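Carbamate kinase (Mycoplasma penetrans, PDB 4AXS) probably catalyses the reversible transfer of a phosphoryl group from carbamoyl phosphate to ADP, making ATP in the arginine deiminase pathway. Local coordinates at residues E63-H68 against Q198-G203; G71-M76 against Q104-Y109; T113-E118 against V205-G210; L129-Q134 against D194-N199. All blocks are in the same frame, centred on the assembly; numbering follows the deposited sequence.

Contact 1: residues E63-H68 against Q198-G203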
# COMPACT_ATOMS: atom_id res chain seq x y z
N GLU A 63 -9.13 17.06 -12.38
CA GLU A 63 -8.67 15.73 -12.00
C GLU A 63 -7.38 15.89 -11.21
O GLU A 63 -6.40 16.39 -11.74
CB GLU A 63 -8.38 14.88 -13.24
CG GLU A 63 -9.51 14.81 -14.28
CD GLU A 63 -8.97 14.59 -15.69
OE1 GLU A 63 -8.48 15.58 -16.29
OE2 GLU A 63 -9.01 13.44 -16.18
N VAL A 64 -7.38 15.48 -9.94
CA VAL A 64 -6.18 15.56 -9.11
C VAL A 64 -5.57 14.19 -8.89
O VAL A 64 -6.15 13.34 -8.20
CB VAL A 64 -6.45 16.21 -7.73
CG1 VAL A 64 -5.15 16.35 -6.93
CG2 VAL A 64 -7.13 17.57 -7.88
N ILE A 65 -4.40 13.97 -9.48
CA ILE A 65 -3.59 12.80 -9.21
C ILE A 65 -2.69 13.14 -8.02
O ILE A 65 -1.98 14.14 -8.03
CB ILE A 65 -2.71 12.46 -10.41
CG1 ILE A 65 -3.59 12.10 -11.61
CG2 ILE A 65 -1.76 11.32 -10.07
CD1 ILE A 65 -4.38 13.24 -12.21
N VAL A 66 -2.71 12.31 -6.98
CA VAL A 66 -2.00 12.65 -5.76
C VAL A 66 -0.74 11.82 -5.49
O VAL A 66 -0.71 10.62 -5.80
CB VAL A 66 -2.93 12.61 -4.54
CG1 VAL A 66 -2.20 13.09 -3.31
CG2 VAL A 66 -4.14 13.49 -4.80
N GLY A 67 0.28 12.46 -4.93
CA GLY A 67 1.55 11.83 -4.64
C GLY A 67 2.19 12.44 -3.40
O GLY A 67 1.71 13.44 -2.89
N HIS A 68 3.26 11.83 -2.90
CA HIS A 68 3.88 12.26 -1.65
C HIS A 68 5.27 11.69 -1.47
O HIS A 68 5.59 10.62 -2.01
CB HIS A 68 3.02 11.84 -0.45
CG HIS A 68 2.98 10.36 -0.23
ND1 HIS A 68 3.94 9.69 0.50
CD2 HIS A 68 2.10 9.42 -0.64
CE1 HIS A 68 3.66 8.40 0.51
NE2 HIS A 68 2.55 8.22 -0.16
N GLN A 198 -5.66 4.69 -16.49
CA GLN A 198 -7.07 4.41 -16.72
C GLN A 198 -7.96 4.76 -15.53
O GLN A 198 -9.01 5.37 -15.71
CB GLN A 198 -7.29 2.96 -17.13
CG GLN A 198 -8.66 2.71 -17.72
CD GLN A 198 -8.59 1.83 -18.96
OE1 GLN A 198 -7.95 2.19 -19.95
NE2 GLN A 198 -9.24 0.66 -18.91
N ASN A 199 -7.56 4.40 -14.31
CA ASN A 199 -8.33 4.83 -13.15
C ASN A 199 -8.47 6.35 -13.10
O ASN A 199 -9.48 6.88 -12.66
CB ASN A 199 -7.72 4.29 -11.85
CG ASN A 199 -7.98 2.81 -11.65
OD1 ASN A 199 -7.05 2.00 -11.62
ND2 ASN A 199 -9.25 2.44 -11.52
N VAL A 200 -7.43 7.05 -13.56
CA VAL A 200 -7.45 8.51 -13.66
C VAL A 200 -8.38 8.98 -14.77
O VAL A 200 -8.94 10.08 -14.70
CB VAL A 200 -6.07 9.08 -13.96
CG1 VAL A 200 -6.15 10.59 -14.04
CG2 VAL A 200 -5.07 8.65 -12.90
N ASN A 201 -8.53 8.15 -15.79
CA ASN A 201 -9.47 8.42 -16.87
C ASN A 201 -10.89 8.38 -16.33
O ASN A 201 -11.69 9.26 -16.60
CB ASN A 201 -9.28 7.42 -18.00
CG ASN A 201 -7.96 7.60 -18.72
OD1 ASN A 201 -7.38 6.63 -19.19
ND2 ASN A 201 -7.48 8.84 -18.80
N ASN A 202 -11.20 7.34 -15.56
CA ASN A 202 -12.39 7.38 -14.74
C ASN A 202 -12.19 8.58 -13.82
O ASN A 202 -11.14 9.21 -13.84
CB ASN A 202 -12.54 6.12 -13.91
CG ASN A 202 -12.43 4.85 -14.74
OD1 ASN A 202 -12.82 3.76 -14.28
ND2 ASN A 202 -11.89 4.96 -15.94
N GLY A 203 -13.17 8.90 -13.00
CA GLY A 203 -13.00 10.01 -12.08
C GLY A 203 -12.37 9.59 -10.77
O GLY A 203 -12.65 10.17 -9.72
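Glu-63 OE2 stands 3.7 Å from Val-200 O, two acceptors that merely lie near one another; what grips OE2 is a salt bridge from Arg-26. The same arginine also touches Ile-65 and Val-200, bordering this end of the contact. A glutamate suits the site because it is partly exposed, where strand 64-68 is about to begin. Deeper in, the contact turns wholly apolar. Val-200 points both methyls at Ile-65: its CG1 lies 3.7 Å from Ile-65 CD1, and its CG2 is 4.0 Å from Ile-65 CG1. The two side chains lie nearly perpendicular. Ile-65 reaches the helix through its long branch, since CG1 lies anti to the carbonyl carbon (chi1 -63°) and the bend at chi2 (69°) turns CD1 to Val-200. This is one face of the alpha-beta-alpha sandwich of the amino acid kinase fold: helix 193-201 covers the strand here, whereas Val-64 points the other way, into helix 48-59. Beta-branched residues fit such a strand, being bulky close to the backbone. Cys-206 of the neighbouring strand 205-207 packs on Val-200 as well.

Contact 2: residues G71-M76 against Q104-Y109. With SO4 (sulfate ion), chain B.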
# COMPACT_ATOMS: atom_id res chain seq x y z
N GLY A 71 10.75 10.84 3.04
CA GLY A 71 12.05 10.93 3.68
C GLY A 71 11.99 10.60 5.15
O GLY A 71 12.62 9.64 5.61
N PRO A 72 11.24 11.39 5.93
CA PRO A 72 11.19 11.14 7.37
C PRO A 72 10.50 9.80 7.72
O PRO A 72 10.96 9.08 8.61
CB PRO A 72 10.37 12.33 7.90
CG PRO A 72 10.41 13.37 6.82
CD PRO A 72 10.51 12.61 5.54
N GLN A 73 9.41 9.47 7.04
CA GLN A 73 8.60 8.33 7.47
C GLN A 73 9.35 7.03 7.24
O GLN A 73 9.28 6.13 8.08
CB GLN A 73 7.25 8.30 6.76
CG GLN A 73 6.38 9.53 7.02
CD GLN A 73 6.99 10.83 6.46
OE1 GLN A 73 7.84 10.80 5.55
NE2 GLN A 73 6.56 11.96 7.00
N VAL A 74 10.05 6.93 6.12
CA VAL A 74 10.76 5.70 5.81
C VAL A 74 11.96 5.56 6.73
O VAL A 74 12.25 4.47 7.22
CB VAL A 74 11.18 5.59 4.31
CG1 VAL A 74 12.30 6.59 3.96
CG2 VAL A 74 11.61 4.17 3.99
N GLY A 75 12.63 6.67 6.99
CA GLY A 75 13.68 6.70 7.99
C GLY A 75 13.23 6.26 9.37
O GLY A 75 13.92 5.50 10.03
N MET A 76 12.09 6.72 9.84
CA MET A 76 11.62 6.36 11.15
C MET A 76 11.38 4.89 11.28
O MET A 76 11.57 4.32 12.33
CB MET A 76 10.31 7.06 11.46
CG MET A 76 9.35 6.24 12.28
SD MET A 76 7.88 7.18 12.67
CE MET A 76 6.70 6.33 11.66
N GLN A 104 4.89 3.48 2.45
CA GLN A 104 3.77 3.76 1.55
C GLN A 104 2.42 3.41 2.16
O GLN A 104 1.47 4.18 2.06
CB GLN A 104 3.93 3.01 0.22
CG GLN A 104 4.94 3.64 -0.73
CD GLN A 104 4.99 2.96 -2.08
OE1 GLN A 104 3.99 2.85 -2.77
NE2 GLN A 104 6.17 2.54 -2.47
N GLY A 105 2.34 2.24 2.80
CA GLY A 105 1.09 1.80 3.39
C GLY A 105 0.80 2.54 4.67
O GLY A 105 -0.36 2.71 5.08
N TYR A 106 1.87 2.99 5.33
CA TYR A 106 1.70 3.82 6.51
C TYR A 106 1.12 5.16 6.07
O TYR A 106 0.08 5.60 6.57
CB TYR A 106 3.03 3.95 7.25
CG TYR A 106 3.10 5.08 8.26
CD1 TYR A 106 2.09 5.25 9.21
CD2 TYR A 106 4.19 5.96 8.28
CE1 TYR A 106 2.15 6.28 10.14
CE2 TYR A 106 4.26 6.98 9.21
CZ TYR A 106 3.24 7.13 10.13
OH TYR A 106 3.30 8.15 11.06
N ILE A 107 1.74 5.79 5.08
CA ILE A 107 1.25 7.08 4.63
C ILE A 107 -0.04 6.98 3.82
O ILE A 107 -0.94 7.82 3.94
CB ILE A 107 2.32 7.85 3.82
CG1 ILE A 107 3.57 8.10 4.69
CG2 ILE A 107 1.75 9.16 3.30
CD1 ILE A 107 4.85 8.14 3.92
N GLY A 108 -0.14 5.96 2.97
CA GLY A 108 -1.30 5.84 2.10
C GLY A 108 -2.57 5.72 2.93
O GLY A 108 -3.64 6.20 2.56
N TYR A 109 -2.43 5.06 4.07
CA TYR A 109 -3.54 4.93 4.99
C TYR A 109 -4.05 6.30 5.45
O TYR A 109 -5.25 6.59 5.35
CB TYR A 109 -3.12 4.05 6.17
CG TYR A 109 -3.97 4.20 7.40
CD1 TYR A 109 -5.35 4.16 7.33
CD2 TYR A 109 -3.38 4.34 8.64
CE1 TYR A 109 -6.13 4.29 8.48
CE2 TYR A 109 -4.14 4.46 9.79
CZ TYR A 109 -5.51 4.44 9.70
OH TYR A 109 -6.25 4.57 10.85
S SO4 B . 10.86 14.26 0.58
O1 SO4 B . 11.58 12.99 0.47
O2 SO4 B . 9.51 13.94 1.05
O3 SO4 B . 11.48 15.17 1.55
O4 SO4 B . 10.84 14.98 -0.70
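Met-76 and Tyr-106 meet through the very end of the methionine: its CE lies 3.5 Å from Tyr-106 CE2 and 3.9 Å from Tyr-106 OH, approaching the ring obliquely while the two side chains cross at about a right angle. Beside them Gln-73 uses only its aliphatic part. Its CB is 3.7 Å from Ile-107 CD1, and its CG lies 4.0 Å from Tyr-106 CE2, so the isoleucine and the tyrosine share one glutamine stem. Ile-107, with CG1 anti to its carbonyl carbon (chi1 -60°), extends its long branch across that stem. Glutamine suits the spot because its methylenes pack like a hydrocarbon, while the bend at chi2 (65°) turns the amide aside and NE2 donates to Gly-33 O. The supporting frame is a pair of helices, 71-83 and 96-121, whose axes here come within 10.2 Å and run at 129°, nearer antiparallel than parallel. In this amino acid kinase fold helix 71-83 directly follows strand 64-68. Gln-43 of helix 40-46 touches Gln-73, Tyr-106 and Ile-107, while Phe-81 and Met-102 of the second subunit pack on Met-76 and Tyr-106 respectively. At the start of helix 71-83, Gly-71 N makes a weak bond of 3.5 Å to sulfate O1. Gly-33 N and Lys-232 NZ also hold this anion, which probably came from the crystallisation liquor and may mark a spot where a phosphate group could bind.

Contact 3: residues T113-E118 against V205-G210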
# COMPACT_ATOMS: atom_id res chain seq x y z
N THR A 113 -7.83 7.97 4.16
CA THR A 113 -8.92 8.45 5.00
C THR A 113 -9.19 9.92 4.69
O THR A 113 -10.29 10.29 4.25
CB THR A 113 -8.59 8.34 6.50
OG1 THR A 113 -8.39 6.98 6.86
CG2 THR A 113 -9.72 8.90 7.32
N ALA A 114 -8.17 10.75 4.92
CA ALA A 114 -8.33 12.19 4.92
C ALA A 114 -8.94 12.74 3.64
O ALA A 114 -9.84 13.58 3.67
CB ALA A 114 -7.00 12.86 5.20
N ILE A 115 -8.46 12.25 2.50
CA ILE A 115 -8.92 12.82 1.24
C ILE A 115 -10.31 12.29 0.91
O ILE A 115 -11.13 13.00 0.32
CB ILE A 115 -7.94 12.57 0.09
CG1 ILE A 115 -8.54 13.04 -1.23
CG2 ILE A 115 -7.61 11.09 -0.01
CD1 ILE A 115 -7.75 12.60 -2.42
N SER A 116 -10.56 11.04 1.27
CA SER A 116 -11.91 10.49 1.21
C SER A 116 -12.80 11.36 2.09
O SER A 116 -13.85 11.84 1.66
CB SER A 116 -11.92 9.03 1.70
OG SER A 116 -11.60 8.11 0.67
N ASN A 117 -12.36 11.56 3.33
CA ASN A 117 -13.12 12.34 4.29
C ASN A 117 -13.48 13.74 3.76
O ASN A 117 -14.65 14.13 3.78
CB ASN A 117 -12.37 12.45 5.61
CG ASN A 117 -12.71 11.31 6.55
OD1 ASN A 117 -13.51 10.44 6.22
ND2 ASN A 117 -12.10 11.32 7.74
N GLU A 118 -12.47 14.47 3.29
CA GLU A 118 -12.70 15.82 2.77
C GLU A 118 -13.67 15.84 1.60
O GLU A 118 -14.55 16.69 1.54
CB GLU A 118 -11.38 16.49 2.36
CG GLU A 118 -10.41 16.73 3.50
CD GLU A 118 -11.04 17.54 4.62
OE1 GLU A 118 -11.92 18.36 4.32
OE2 GLU A 118 -10.65 17.34 5.80
N VAL A 205 -9.81 9.47 -7.92
CA VAL A 205 -8.69 10.23 -7.36
C VAL A 205 -7.62 9.27 -6.83
O VAL A 205 -7.78 8.66 -5.77
CB VAL A 205 -9.16 11.22 -6.28
CG1 VAL A 205 -10.15 10.56 -5.37
CG2 VAL A 205 -7.97 11.76 -5.49
N CYS A 206 -6.53 9.16 -7.59
CA CYS A 206 -5.51 8.13 -7.42
C CYS A 206 -4.25 8.61 -6.72
O CYS A 206 -3.61 9.55 -7.18
CB CYS A 206 -5.08 7.61 -8.79
SG CYS A 206 -6.41 7.10 -9.87
N ILE A 207 -3.87 7.92 -5.65
CA ILE A 207 -2.64 8.24 -4.94
C ILE A 207 -1.54 7.27 -5.34
O ILE A 207 -1.68 6.06 -5.17
CB ILE A 207 -2.84 8.21 -3.42
CG1 ILE A 207 -4.11 8.98 -3.04
CG2 ILE A 207 -1.62 8.77 -2.71
CD1 ILE A 207 -4.49 8.84 -1.58
N VAL A 208 -0.46 7.81 -5.90
CA VAL A 208 0.64 7.00 -6.41
C VAL A 208 2.00 7.63 -6.15
O VAL A 208 2.10 8.78 -5.69
CB VAL A 208 0.52 6.79 -7.92
CG1 VAL A 208 -0.67 5.90 -8.24
CG2 VAL A 208 0.40 8.13 -8.62
N GLY A 209 3.05 6.88 -6.47
CA GLY A 209 4.42 7.35 -6.32
C GLY A 209 4.76 7.74 -4.89
O GLY A 209 5.53 8.69 -4.66
N GLY A 210 4.20 7.00 -3.93
CA GLY A 210 4.49 7.24 -2.52
C GLY A 210 5.98 7.13 -2.27
O GLY A 210 6.59 6.12 -2.62
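Val-205 opens the strand with its side chain directed at Ile-115 of the helix, but the modelled approach of Val-205 CG2 to Ile-115 CD1 is too short to be real, and the detail of that meeting is doubtful. The isoleucine is extended, CG1 standing opposite the backbone N (chi1 173°) with chi2 also near straight, which directs its long branch to the Val-205 end of the strand. Val-128 of strand 128-130 touches both residues. Cys-206 turns the other way, where its small thiol packs between the strand and helix 193-201, against Asn-199 and Val-200. Ile-207 faces helix 96-121 again. Its CD1 comes 4.2 Å from Ile-115 CG2, the shorter branch, the two isoleucines passing alongside one another with their chains running in opposite senses. Val-208 touches Ile-196 on the far layer, and the chain then bends at Gly-209, whose positive phi (60°) favours glycine and whose N is bonded to Thr-133 OG1. Ile-54 of helix 48-59 also packs on Ile-115. A strand that sends alternate side chains to helices on its two faces is typical of a three-layered alpha/beta core such as that of the amino acid kinases.

Contact 4: residues L129-Q134 against D194-N199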
# COMPACT_ATOMS: atom_id res chain seq x y z
N LEU A 129 -8.14 6.10 -4.36
CA LEU A 129 -7.32 4.88 -4.42
C LEU A 129 -5.86 5.14 -4.00
O LEU A 129 -5.34 6.22 -4.20
CB LEU A 129 -7.33 4.34 -5.85
CG LEU A 129 -8.43 3.37 -6.30
CD1 LEU A 129 -9.67 3.49 -5.43
CD2 LEU A 129 -8.76 3.58 -7.78
N TYR A 130 -5.21 4.13 -3.41
CA TYR A 130 -3.77 4.19 -3.12
C TYR A 130 -3.09 2.97 -3.70
O TYR A 130 -3.24 1.87 -3.16
CB TYR A 130 -3.44 4.28 -1.62
CG TYR A 130 -1.98 4.62 -1.38
CD1 TYR A 130 -0.98 3.64 -1.50
CD2 TYR A 130 -1.59 5.92 -1.09
CE1 TYR A 130 0.35 3.95 -1.32
CE2 TYR A 130 -0.25 6.25 -0.90
CZ TYR A 130 0.72 5.28 -1.02
OH TYR A 130 2.03 5.63 -0.83
N PHE A 131 -2.36 3.16 -4.79
CA PHE A 131 -1.59 2.08 -5.38
C PHE A 131 -0.20 1.99 -4.77
O PHE A 131 0.59 2.93 -4.83
CB PHE A 131 -1.45 2.27 -6.89
CG PHE A 131 -2.74 2.44 -7.60
CD1 PHE A 131 -3.29 3.70 -7.78
CD2 PHE A 131 -3.43 1.35 -8.11
CE1 PHE A 131 -4.49 3.88 -8.44
CE2 PHE A 131 -4.64 1.52 -8.78
CZ PHE A 131 -5.16 2.78 -8.94
N LEU A 132 0.11 0.85 -4.18
CA LEU A 132 1.48 0.55 -3.83
C LEU A 132 2.31 0.74 -5.11
O LEU A 132 1.93 0.22 -6.17
CB LEU A 132 1.56 -0.88 -3.29
CG LEU A 132 2.82 -1.39 -2.60
CD1 LEU A 132 3.55 -2.36 -3.51
CD2 LEU A 132 3.76 -0.26 -2.14
N THR A 133 3.42 1.48 -5.04
CA THR A 133 4.17 1.85 -6.24
C THR A 133 5.61 1.31 -6.35
O THR A 133 6.46 1.56 -5.51
CB THR A 133 4.22 3.39 -6.42
OG1 THR A 133 2.88 3.91 -6.44
CG2 THR A 133 4.97 3.79 -7.72
N GLN A 134 5.87 0.57 -7.43
CA GLN A 134 7.23 0.18 -7.77
C GLN A 134 7.70 0.97 -8.99
O GLN A 134 7.05 0.97 -10.05
CB GLN A 134 7.35 -1.33 -7.99
CG GLN A 134 7.64 -2.12 -6.71
CD GLN A 134 7.81 -3.63 -6.93
OE1 GLN A 134 6.84 -4.38 -6.95
NE2 GLN A 134 9.05 -4.07 -7.10
N ASP A 194 -0.10 1.81 -16.84
CA ASP A 194 -1.18 1.51 -17.76
C ASP A 194 -2.53 1.52 -17.05
O ASP A 194 -3.42 2.28 -17.43
CB ASP A 194 -0.92 0.20 -18.49
CG ASP A 194 -0.17 0.40 -19.78
OD1 ASP A 194 -0.37 1.47 -20.38
OD2 ASP A 194 0.62 -0.47 -20.19
N ALA A 195 -2.65 0.71 -16.00
CA ALA A 195 -3.90 0.62 -15.24
C ALA A 195 -4.16 1.85 -14.40
O ALA A 195 -5.32 2.24 -14.20
CB ALA A 195 -3.90 -0.64 -14.36
N ILE A 196 -3.10 2.46 -13.90
CA ILE A 196 -3.24 3.67 -13.11
C ILE A 196 -3.81 4.81 -13.95
O ILE A 196 -4.73 5.51 -13.51
CB ILE A 196 -1.92 4.13 -12.49
CG1 ILE A 196 -1.16 2.96 -11.87
CG2 ILE A 196 -2.17 5.18 -11.42
CD1 ILE A 196 0.22 3.37 -11.37
N LYS A 197 -3.28 5.02 -15.15
CA LYS A 197 -3.78 6.13 -15.96
C LYS A 197 -5.26 5.93 -16.27
O LYS A 197 -6.03 6.89 -16.29
CB LYS A 197 -2.96 6.33 -17.25
CG LYS A 197 -3.03 7.77 -17.82
CD LYS A 197 -3.99 7.90 -19.01
CE LYS A 197 -3.23 7.77 -20.33
NZ LYS A 197 -2.18 6.71 -20.29
N GLN A 198 -5.66 4.69 -16.49
CA GLN A 198 -7.07 4.41 -16.72
C GLN A 198 -7.96 4.76 -15.53
O GLN A 198 -9.01 5.37 -15.71
CB GLN A 198 -7.29 2.96 -17.13
CG GLN A 198 -8.66 2.71 -17.72
CD GLN A 198 -8.59 1.83 -18.96
OE1 GLN A 198 -7.95 2.19 -19.95
NE2 GLN A 198 -9.24 0.66 -18.91
N ASN A 199 -7.56 4.40 -14.31
CA ASN A 199 -8.33 4.83 -13.15
C ASN A 199 -8.47 6.35 -13.10
O ASN A 199 -9.48 6.88 -12.66
CB ASN A 199 -7.72 4.29 -11.85
CG ASN A 199 -7.98 2.81 -11.65
OD1 ASN A 199 -7.05 2.00 -11.62
ND2 ASN A 199 -9.25 2.44 -11.52
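Phe-131 and Asn-199 are brought together by similar first torsions, each holding CG anti to its own carbonyl carbon: chi1 is -54° in the phenylalanine and -74° in the asparagine. These torsions set the CZ end of the ring beside the amide oxygen. Asn-199 OD1 arrives at the ring edge, near its plane, 3.4 Å from Phe-131 CZ and 3.8 Å from Phe-131 CE2. The slightly positive C-H rim of the ring probably favours an oxygen there; the ring and amide planes are 36° apart. Farther round the ring, Ile-196 CG2 lies 4.0 Å from Phe-131 CE1 in an oblique approach, the two side chains running alongside each other in opposite senses. Leu-129 lies across the asparagine, roughly square to it, its CD2 lying 3.9 Å from Asn-199 ND2. Helix 193-201 here covers one face of strand 128-130 and the chain that follows it, forming one of the outer helical layers of the amino acid kinase fold, with Cys-206 of the neighbouring strand touching both Phe-131 and Asn-199. A buried asparagine would be costly in a purely apolar layer, but this one lies at the dimer interface: its OD1 accepts from ND2 of Asn-199 of the second subunit. Close by, the Phe-131 ring meets Phe-131 of that subunit. Backbone hydrogen bonds from Tyr-130 and Leu-132 also pass to the second subunit.

In the fold
All four contacts are largely buried, and their chemistry differs with what lies beside each. Contacts 1 and 4 share helix 193-201 on one face of the sheet, their centres about 8 Å apart; contact 3 lies on the opposite face, under helix 96-121. Backbone bonds tie these three together: strand 205-207 pairs with 64-68 through Val-66 and with 128-130 through Leu-129. Contact 3 is purely aliphatic, contact 1 ends in a charged, partly exposed margin, and contact 4 carries an amide to the subunit interface. Contact 2, on an earlier part of helix 96-121, mixes glutamine methylenes, methionine and a tyrosine ring; Ile-107 meets His-68 of contact 1, while Gln-104 packs on Gly-210 of contact 3 and is hydrogen-bonded to Thr-133 of contact 4.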